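Local atomic coordinates of lysine/ornithine decarboxylase (Vibrio vulnificus, PDB entry 2PLJ), a protein that decarboxylates lysine and ornithine with the help of pyridoxal phosphate, releasing cadaverine and putrescine. Residues G314-F328 with P351-I365. Sequence-based numbering, arbitrary orientation. Where two conformers were deposited one is given.
Sequences GQIWYYLDDGIYGSF and PSVLSGPTCDSVDVI. With P3T ((4-{[(4-aminobutyl)amino]methyl}-5-hydroxy-6-methylpyridin-3-yl)methyl dihydrogen phosphate), chain E.
Two parallel strands of the beta-barrel domain, 315-320 and 349-355, pair from Ile316-Ser352 to Tyr319-Ser355 and run on into loops at the active site formed with the second subunit. Tyr318 N bonds Val353 O at 2.8 Å, and Ser355 N returns to Tyr318 O. Val353 lies alongside Trp317. Val353 CG1, anti to the backbone N (chi1 177°), sits over the six-membered ring of Trp317, 3.5 Å from its centroid, in a CH-pi contact. On the other sheet face Leu354 CD2 packs 4.0 Å from Tyr318 CB.

Past the strands, Asp363 ties the loops together. Asp363 OD1 accepts a hydrogen bond from Ile324 N at 2.9 Å, from above the carboxylate plane. Its OD2 takes both Thr358 N and Thr358 OG1, the hydroxyl through the anti lone pair. Ile365 CG2 lies over the Phe328 ring.

Tyr325 OH donates to Asp360 OD2 at 2.5 Å. Asp360 OD1 accepts a hydrogen bond from Val362 N in an Asx turn. Asp360 OD2 also lies 3.4 Å from CAJ of the aminobutyl chain of P3T, the putrescine-cofactor adduct, which is also hydrogen-bonded to Ser217 and Tyr388 of the second subunit. With both oxygens bonded, the Asp360 carboxylate is fixed beside the putrescine part, consistent with a role in shaping the substrate pocket.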
loop_
_atom_site.group_PDB
_atom_site.type_symbol
_atom_site.label_atom_id
_atom_site.label_comp_id
_atom_site.label_asym_id
_atom_site.label_seq_id
_atom_site.Cartn_x
_atom_site.Cartn_y
_atom_site.Cartn_z
ATOM N N GLY A 314 -4.651 -1.113 30.141
ATOM C CA GLY A 314 -5.606 -2.208 30.316
ATOM C C GLY A 314 -5.950 -3.079 29.102
ATOM O O GLY A 314 -6.857 -3.917 29.177
ATOM N N GLN A 315 -5.237 -2.904 27.992
ATOM C CA GLN A 315 -5.405 -3.819 26.856
ATOM C C GLN A 315 -4.093 -4.507 26.527
ATOM O O GLN A 315 -3.036 -3.883 26.674
ATOM C CB GLN A 315 -5.885 -3.069 25.620
ATOM C CG GLN A 315 -7.398 -3.033 25.512
ATOM C CD GLN A 315 -7.847 -2.444 24.213
ATOM O OE1 GLN A 315 -7.440 -1.333 23.876
ATOM N NE2 GLN A 315 -8.691 -3.183 23.455
ATOM N N ILE A 316 -4.162 -5.772 26.092
ATOM C CA ILE A 316 -2.968 -6.476 25.649
ATOM C C ILE A 316 -2.791 -6.204 24.162
ATOM O O ILE A 316 -3.660 -6.576 23.345
ATOM C CB ILE A 316 -2.999 -8.016 25.867
ATOM C CG1 ILE A 316 -3.276 -8.387 27.336
ATOM C CG2 ILE A 316 -1.662 -8.655 25.390
ATOM C CD1 ILE A 316 -3.249 -9.914 27.586
ATOM N N TRP A 317 -1.686 -5.548 23.827
ATOM C CA TRP A 317 -1.300 -5.362 22.414
ATOM C C TRP A 317 -0.456 -6.544 21.932
ATOM O O TRP A 317 0.564 -6.863 22.542
ATOM C CB TRP A 317 -0.483 -4.085 22.253
ATOM C CG TRP A 317 -1.285 -2.826 22.290
ATOM C CD1 TRP A 317 -2.051 -2.348 23.337
ATOM C CD2 TRP A 317 -1.410 -1.871 21.232
ATOM N NE1 TRP A 317 -2.633 -1.144 22.991
ATOM C CE2 TRP A 317 -2.264 -0.838 21.700
ATOM C CE3 TRP A 317 -0.899 -1.795 19.933
ATOM C CZ2 TRP A 317 -2.598 0.279 20.906
ATOM C CZ3 TRP A 317 -1.226 -0.685 19.142
ATOM C CH2 TRP A 317 -2.080 0.326 19.629
ATOM N N TYR A 318 -0.902 -7.188 20.852
ATOM C CA TYR A 318 -0.097 -8.168 20.125
ATOM C C TYR A 318 0.452 -7.538 18.838
ATOM O O TYR A 318 -0.303 -6.932 18.078
ATOM C CB TYR A 318 -0.923 -9.409 19.770
ATOM C CG TYR A 318 -1.497 -10.104 20.993
ATOM C CD1 TYR A 318 -0.652 -10.762 21.893
ATOM C CD2 TYR A 318 -2.876 -10.084 21.260
ATOM C CE1 TYR A 318 -1.147 -11.417 23.024
ATOM C CE2 TYR A 318 -3.397 -10.726 22.407
ATOM C CZ TYR A 318 -2.519 -11.397 23.276
ATOM O OH TYR A 318 -2.994 -12.025 24.408
ATOM N N TYR A 319 1.746 -7.711 18.594
ATOM C CA TYR A 319 2.402 -7.126 17.437
ATOM C C TYR A 319 2.661 -8.292 16.489
ATOM O O TYR A 319 3.480 -9.163 16.787
ATOM C CB TYR A 319 3.697 -6.440 17.841
ATOM C CG TYR A 319 3.482 -5.353 18.867
ATOM C CD1 TYR A 319 3.279 -4.025 18.488
ATOM C CD2 TYR A 319 3.458 -5.651 20.248
ATOM C CE1 TYR A 319 3.069 -3.017 19.439
ATOM C CE2 TYR A 319 3.237 -4.669 21.192
ATOM C CZ TYR A 319 3.036 -3.349 20.806
ATOM O OH TYR A 319 2.837 -2.406 21.791
ATOM N N LEU A 320 1.933 -8.303 15.371
ATOM C CA LEU A 320 2.001 -9.416 14.418
ATOM C C LEU A 320 3.044 -9.199 13.330
ATOM O O LEU A 320 3.503 -8.065 13.138
ATOM C CB LEU A 320 0.615 -9.649 13.765
ATOM C CG LEU A 320 -0.575 -9.765 14.732
ATOM C CD1 LEU A 320 -1.864 -9.999 13.970
ATOM C CD2 LEU A 320 -0.376 -10.869 15.784
ATOM N N ASP A 321 3.368 -10.268 12.597
ATOM C CA ASP A 321 4.294 -10.187 11.459
ATOM C C ASP A 321 3.615 -9.850 10.111
ATOM O O ASP A 321 4.242 -9.949 9.048
ATOM C CB ASP A 321 5.161 -11.466 11.345
ATOM C CG ASP A 321 4.338 -12.744 11.326
ATOM O OD1 ASP A 321 3.114 -12.664 11.129
ATOM O OD2 ASP A 321 4.934 -13.848 11.526
ATOM N N ASP A 322 2.343 -9.464 10.167
ATOM C CA ASP A 322 1.619 -8.993 8.962
ATOM C C ASP A 322 0.678 -7.876 9.423
ATOM O O ASP A 322 0.265 -7.826 10.595
ATOM C CB ASP A 322 0.829 -10.150 8.339
ATOM C CG ASP A 322 0.595 -9.973 6.808
ATOM O OD1 ASP A 322 0.935 -8.888 6.230
ATOM O OD2 ASP A 322 0.140 -10.953 6.194
ATOM N N GLY A 323 0.371 -6.940 8.528
ATOM C CA GLY A 323 -0.508 -5.840 8.901
ATOM C C GLY A 323 -0.909 -4.973 7.717
ATOM O O GLY A 323 -0.958 -5.463 6.591
ATOM N N ILE A 324 -1.213 -3.706 7.999
ATOM C CA ILE A 324 -1.851 -2.821 7.003
ATOM C C ILE A 324 -0.939 -2.429 5.865
ATOM O O ILE A 324 -1.416 -1.960 4.823
ATOM C CB ILE A 324 -2.465 -1.531 7.627
ATOM C CG1 ILE A 324 -1.362 -0.475 7.832
ATOM C CG2 ILE A 324 -3.340 -1.892 8.859
ATOM C CD1 ILE A 324 -1.880 0.919 8.195
ATOM N N TYR A 325 0.377 -2.628 6.037
ATOM C CA TYR A 325 1.319 -2.405 4.919
ATOM C C TYR A 325 1.566 -3.681 4.118
ATOM O O TYR A 325 2.337 -3.687 3.135
ATOM C CB TYR A 325 2.629 -1.859 5.463
ATOM C CG TYR A 325 2.518 -0.396 5.869
ATOM C CD1 TYR A 325 2.537 0.630 4.890
ATOM C CD2 TYR A 325 2.378 -0.028 7.216
ATOM C CE1 TYR A 325 2.434 1.971 5.239
ATOM C CE2 TYR A 325 2.307 1.310 7.565
ATOM C CZ TYR A 325 2.354 2.304 6.573
ATOM O OH TYR A 325 2.271 3.627 6.951
ATOM N N GLY A 326 0.887 -4.741 4.554
ATOM C CA GLY A 326 1.018 -6.073 3.966
ATOM C C GLY A 326 -0.335 -6.636 3.541
ATOM O O GLY A 326 -1.066 -6.009 2.762
ATOM N N SER A 327 -0.684 -7.822 4.061
ATOM C CA SER A 327 -1.904 -8.509 3.611
ATOM C C SER A 327 -3.168 -7.811 4.040
ATOM O O SER A 327 -4.221 -7.964 3.390
ATOM C CB SER A 327 -1.969 -9.964 4.108
ATOM O OG SER A 327 -0.788 -10.677 3.807
ATOM N N PHE A 328 -3.055 -6.980 5.096
ATOM C CA PHE A 328 -4.217 -6.216 5.596
ATOM C C PHE A 328 -4.312 -4.819 5.027
ATOM O O PHE A 328 -5.057 -3.977 5.534
ATOM C CB PHE A 328 -4.223 -6.221 7.128
ATOM C CG PHE A 328 -4.467 -7.590 7.697
ATOM C CD1 PHE A 328 -5.772 -8.080 7.858
ATOM C CD2 PHE A 328 -3.391 -8.431 8.013
ATOM C CE1 PHE A 328 -5.989 -9.382 8.372
ATOM C CE2 PHE A 328 -3.608 -9.738 8.513
ATOM C CZ PHE A 328 -4.903 -10.208 8.694
ATOM N N PRO A 351 -9.570 -8.181 26.536
ATOM C CA PRO A 351 -9.548 -7.038 25.599
ATOM C C PRO A 351 -8.146 -6.850 25.026
ATOM O O PRO A 351 -7.169 -6.693 25.790
ATOM C CB PRO A 351 -9.902 -5.845 26.491
ATOM C CG PRO A 351 -10.699 -6.454 27.629
ATOM C CD PRO A 351 -10.031 -7.776 27.884
ATOM N N SER A 352 -8.066 -6.864 23.700
ATOM C CA SER A 352 -6.786 -6.918 23.006
ATOM C C SER A 352 -6.754 -5.977 21.821
ATOM O O SER A 352 -7.797 -5.500 21.361
ATOM C CB SER A 352 -6.500 -8.351 22.538
ATOM O OG SER A 352 -6.601 -9.265 23.623
ATOM N N VAL A 353 -5.543 -5.725 21.342
ATOM C CA VAL A 353 -5.302 -4.957 20.124
ATOM C C VAL A 353 -4.368 -5.794 19.260
ATOM O O VAL A 353 -3.364 -6.330 19.746
ATOM C CB VAL A 353 -4.624 -3.597 20.433
ATOM C CG1 VAL A 353 -4.313 -2.837 19.157
ATOM C CG2 VAL A 353 -5.470 -2.754 21.388
ATOM N N LEU A 354 -4.710 -5.897 17.979
ATOM C CA LEU A 354 -3.850 -6.564 17.009
ATOM C C LEU A 354 -3.188 -5.504 16.155
ATOM O O LEU A 354 -3.863 -4.802 15.373
ATOM C CB LEU A 354 -4.650 -7.551 16.135
ATOM C CG LEU A 354 -5.245 -8.776 16.850
ATOM C CD1 LEU A 354 -6.095 -9.573 15.866
ATOM C CD2 LEU A 354 -4.134 -9.680 17.481
ATOM N N SER A 355 -1.856 -5.403 16.307
ATOM C CA SER A 355 -1.026 -4.428 15.613
ATOM C C SER A 355 -0.230 -5.125 14.507
ATOM O O SER A 355 0.127 -6.294 14.648
ATOM C CB SER A 355 -0.007 -3.829 16.615
ATOM O OG SER A 355 0.993 -3.119 15.904
ATOM N N GLY A 356 0.095 -4.410 13.430
ATOM C CA GLY A 356 0.992 -4.960 12.417
ATOM C C GLY A 356 2.465 -4.819 12.828
ATOM O O GLY A 356 2.787 -4.299 13.947
ATOM N N PRO A 357 3.368 -5.263 11.952
ATOM C CA PRO A 357 4.805 -5.283 12.291
ATOM C C PRO A 357 5.546 -3.953 12.134
ATOM O O PRO A 357 6.632 -3.786 12.702
ATOM C CB PRO A 357 5.376 -6.299 11.300
ATOM C CG PRO A 357 4.502 -6.139 10.087
ATOM C CD PRO A 357 3.108 -5.870 10.624
ATOM N N THR A 358 5.010 -3.009 11.360
ATOM C CA THR A 358 5.762 -1.767 11.131
ATOM C C THR A 358 5.789 -0.801 12.299
ATOM O O THR A 358 5.002 -0.921 13.237
ATOM C CB THR A 358 5.274 -0.984 9.895
ATOM O OG1 THR A 358 4.020 -0.360 10.185
ATOM C CG2 THR A 358 5.199 -1.891 8.680
ATOM N N CYS A 359 6.699 0.166 12.233
ATOM C CA CYS A 359 6.854 1.126 13.354
ATOM C C CYS A 359 5.783 2.220 13.401
ATOM O O CYS A 359 5.781 3.100 14.285
ATOM C CB CYS A 359 8.251 1.750 13.417
ATOM S SG CYS A 359 9.468 0.625 14.219
ATOM N N ASP A 360 4.832 2.118 12.497
ATOM C CA ASP A 360 3.815 3.105 12.325
ATOM C C ASP A 360 2.640 2.859 13.261
ATOM O O ASP A 360 2.085 1.767 13.307
ATOM C CB ASP A 360 3.342 3.022 10.882
ATOM C CG ASP A 360 2.688 4.275 10.427
ATOM O OD1 ASP A 360 2.043 4.958 11.262
ATOM O OD2 ASP A 360 2.851 4.582 9.226
ATOM N N SER A 361 2.257 3.886 14.012
ATOM C CA SER A 361 1.072 3.770 14.870
ATOM C C SER A 361 -0.227 3.496 14.070
ATOM O O SER A 361 -1.182 2.939 14.606
ATOM C CB SER A 361 0.943 5.004 15.784
ATOM O OG SER A 361 0.859 6.173 14.989
ATOM N N VAL A 362 -0.249 3.855 12.785
ATOM C CA VAL A 362 -1.408 3.601 11.911
ATOM C C VAL A 362 -1.545 2.089 11.616
ATOM O O VAL A 362 -2.632 1.612 11.250
ATOM C CB VAL A 362 -1.315 4.370 10.535
ATOM C CG1 VAL A 362 -0.264 3.753 9.592
ATOM C CG2 VAL A 362 -2.669 4.352 9.818
ATOM N N ASP A 363 -0.444 1.352 11.776
ATOM C CA ASP A 363 -0.447 -0.059 11.420
ATOM C C ASP A 363 -1.099 -0.887 12.540
ATOM O O ASP A 363 -0.427 -1.536 13.354
ATOM C CB ASP A 363 0.971 -0.538 11.121
ATOM C CG ASP A 363 1.008 -1.960 10.590
ATOM O OD1 ASP A 363 -0.082 -2.588 10.447
ATOM O OD2 ASP A 363 2.135 -2.429 10.291
ATOM N N VAL A 364 -2.426 -0.869 12.539
ATOM C CA VAL A 364 -3.250 -1.611 13.504
ATOM C C VAL A 364 -4.345 -2.327 12.723
ATOM O O VAL A 364 -5.021 -1.694 11.882
ATOM C CB VAL A 364 -3.834 -0.655 14.547
ATOM C CG1 VAL A 364 -4.889 -1.352 15.430
ATOM C CG2 VAL A 364 -2.682 -0.074 15.369
ATOM N N ILE A 365 -4.503 -3.630 12.980
ATOM C CA ILE A 365 -5.478 -4.459 12.252
ATOM C C ILE A 365 -6.828 -4.531 12.962
ATOM O O ILE A 365 -7.881 -4.580 12.312
ATOM C CB ILE A 365 -4.936 -5.915 12.113
ATOM C CG1 ILE A 365 -3.616 -5.938 11.323
ATOM C CG2 ILE A 365 -6.038 -6.849 11.597
ATOM C CD1 ILE A 365 -2.764 -7.191 11.702
HETATM O OAE P3T E . 11.655 11.997 11.421
HETATM P PAU P3T E . 10.340 11.148 11.074
HETATM O OAF P3T E . 10.497 10.644 9.564
HETATM O OAC P3T E . 9.020 11.868 11.380
HETATM O OAP P3T E . 10.281 9.876 11.957
HETATM C CAM P3T E . 11.375 8.847 11.792
HETATM C CAS P3T E . 11.216 7.820 12.917
HETATM C CAH P3T E . 12.247 7.814 13.873
HETATM N NAO P3T E . 12.201 6.975 14.896
HETATM C CAQ P3T E . 11.209 6.093 15.101
HETATM C CAA P3T E . 11.210 5.143 16.325
HETATM C CAR P3T E . 10.145 6.050 14.173
HETATM O OAD P3T E . 9.147 5.184 14.360
HETATM C CAT P3T E . 10.135 6.936 13.070
HETATM C CAG P3T E . 9.068 6.849 12.124
HETATM N NAN P3T E . 7.873 6.378 12.503
HETATM C CAL P3T E . 6.658 6.185 11.637
HETATM C CAK P3T E . 6.404 7.317 10.641
HETATM C CAJ P3T E . 5.191 6.948 9.747
HETATM C CAI P3T E . 4.815 8.114 8.807
HETATM N NAB P3T E . 3.577 7.803 8.053
HETATM O O HOH W 1 -6.827 -6.437 28.615
HETATM O O HOH W 2 -5.456 -11.625 24.846
#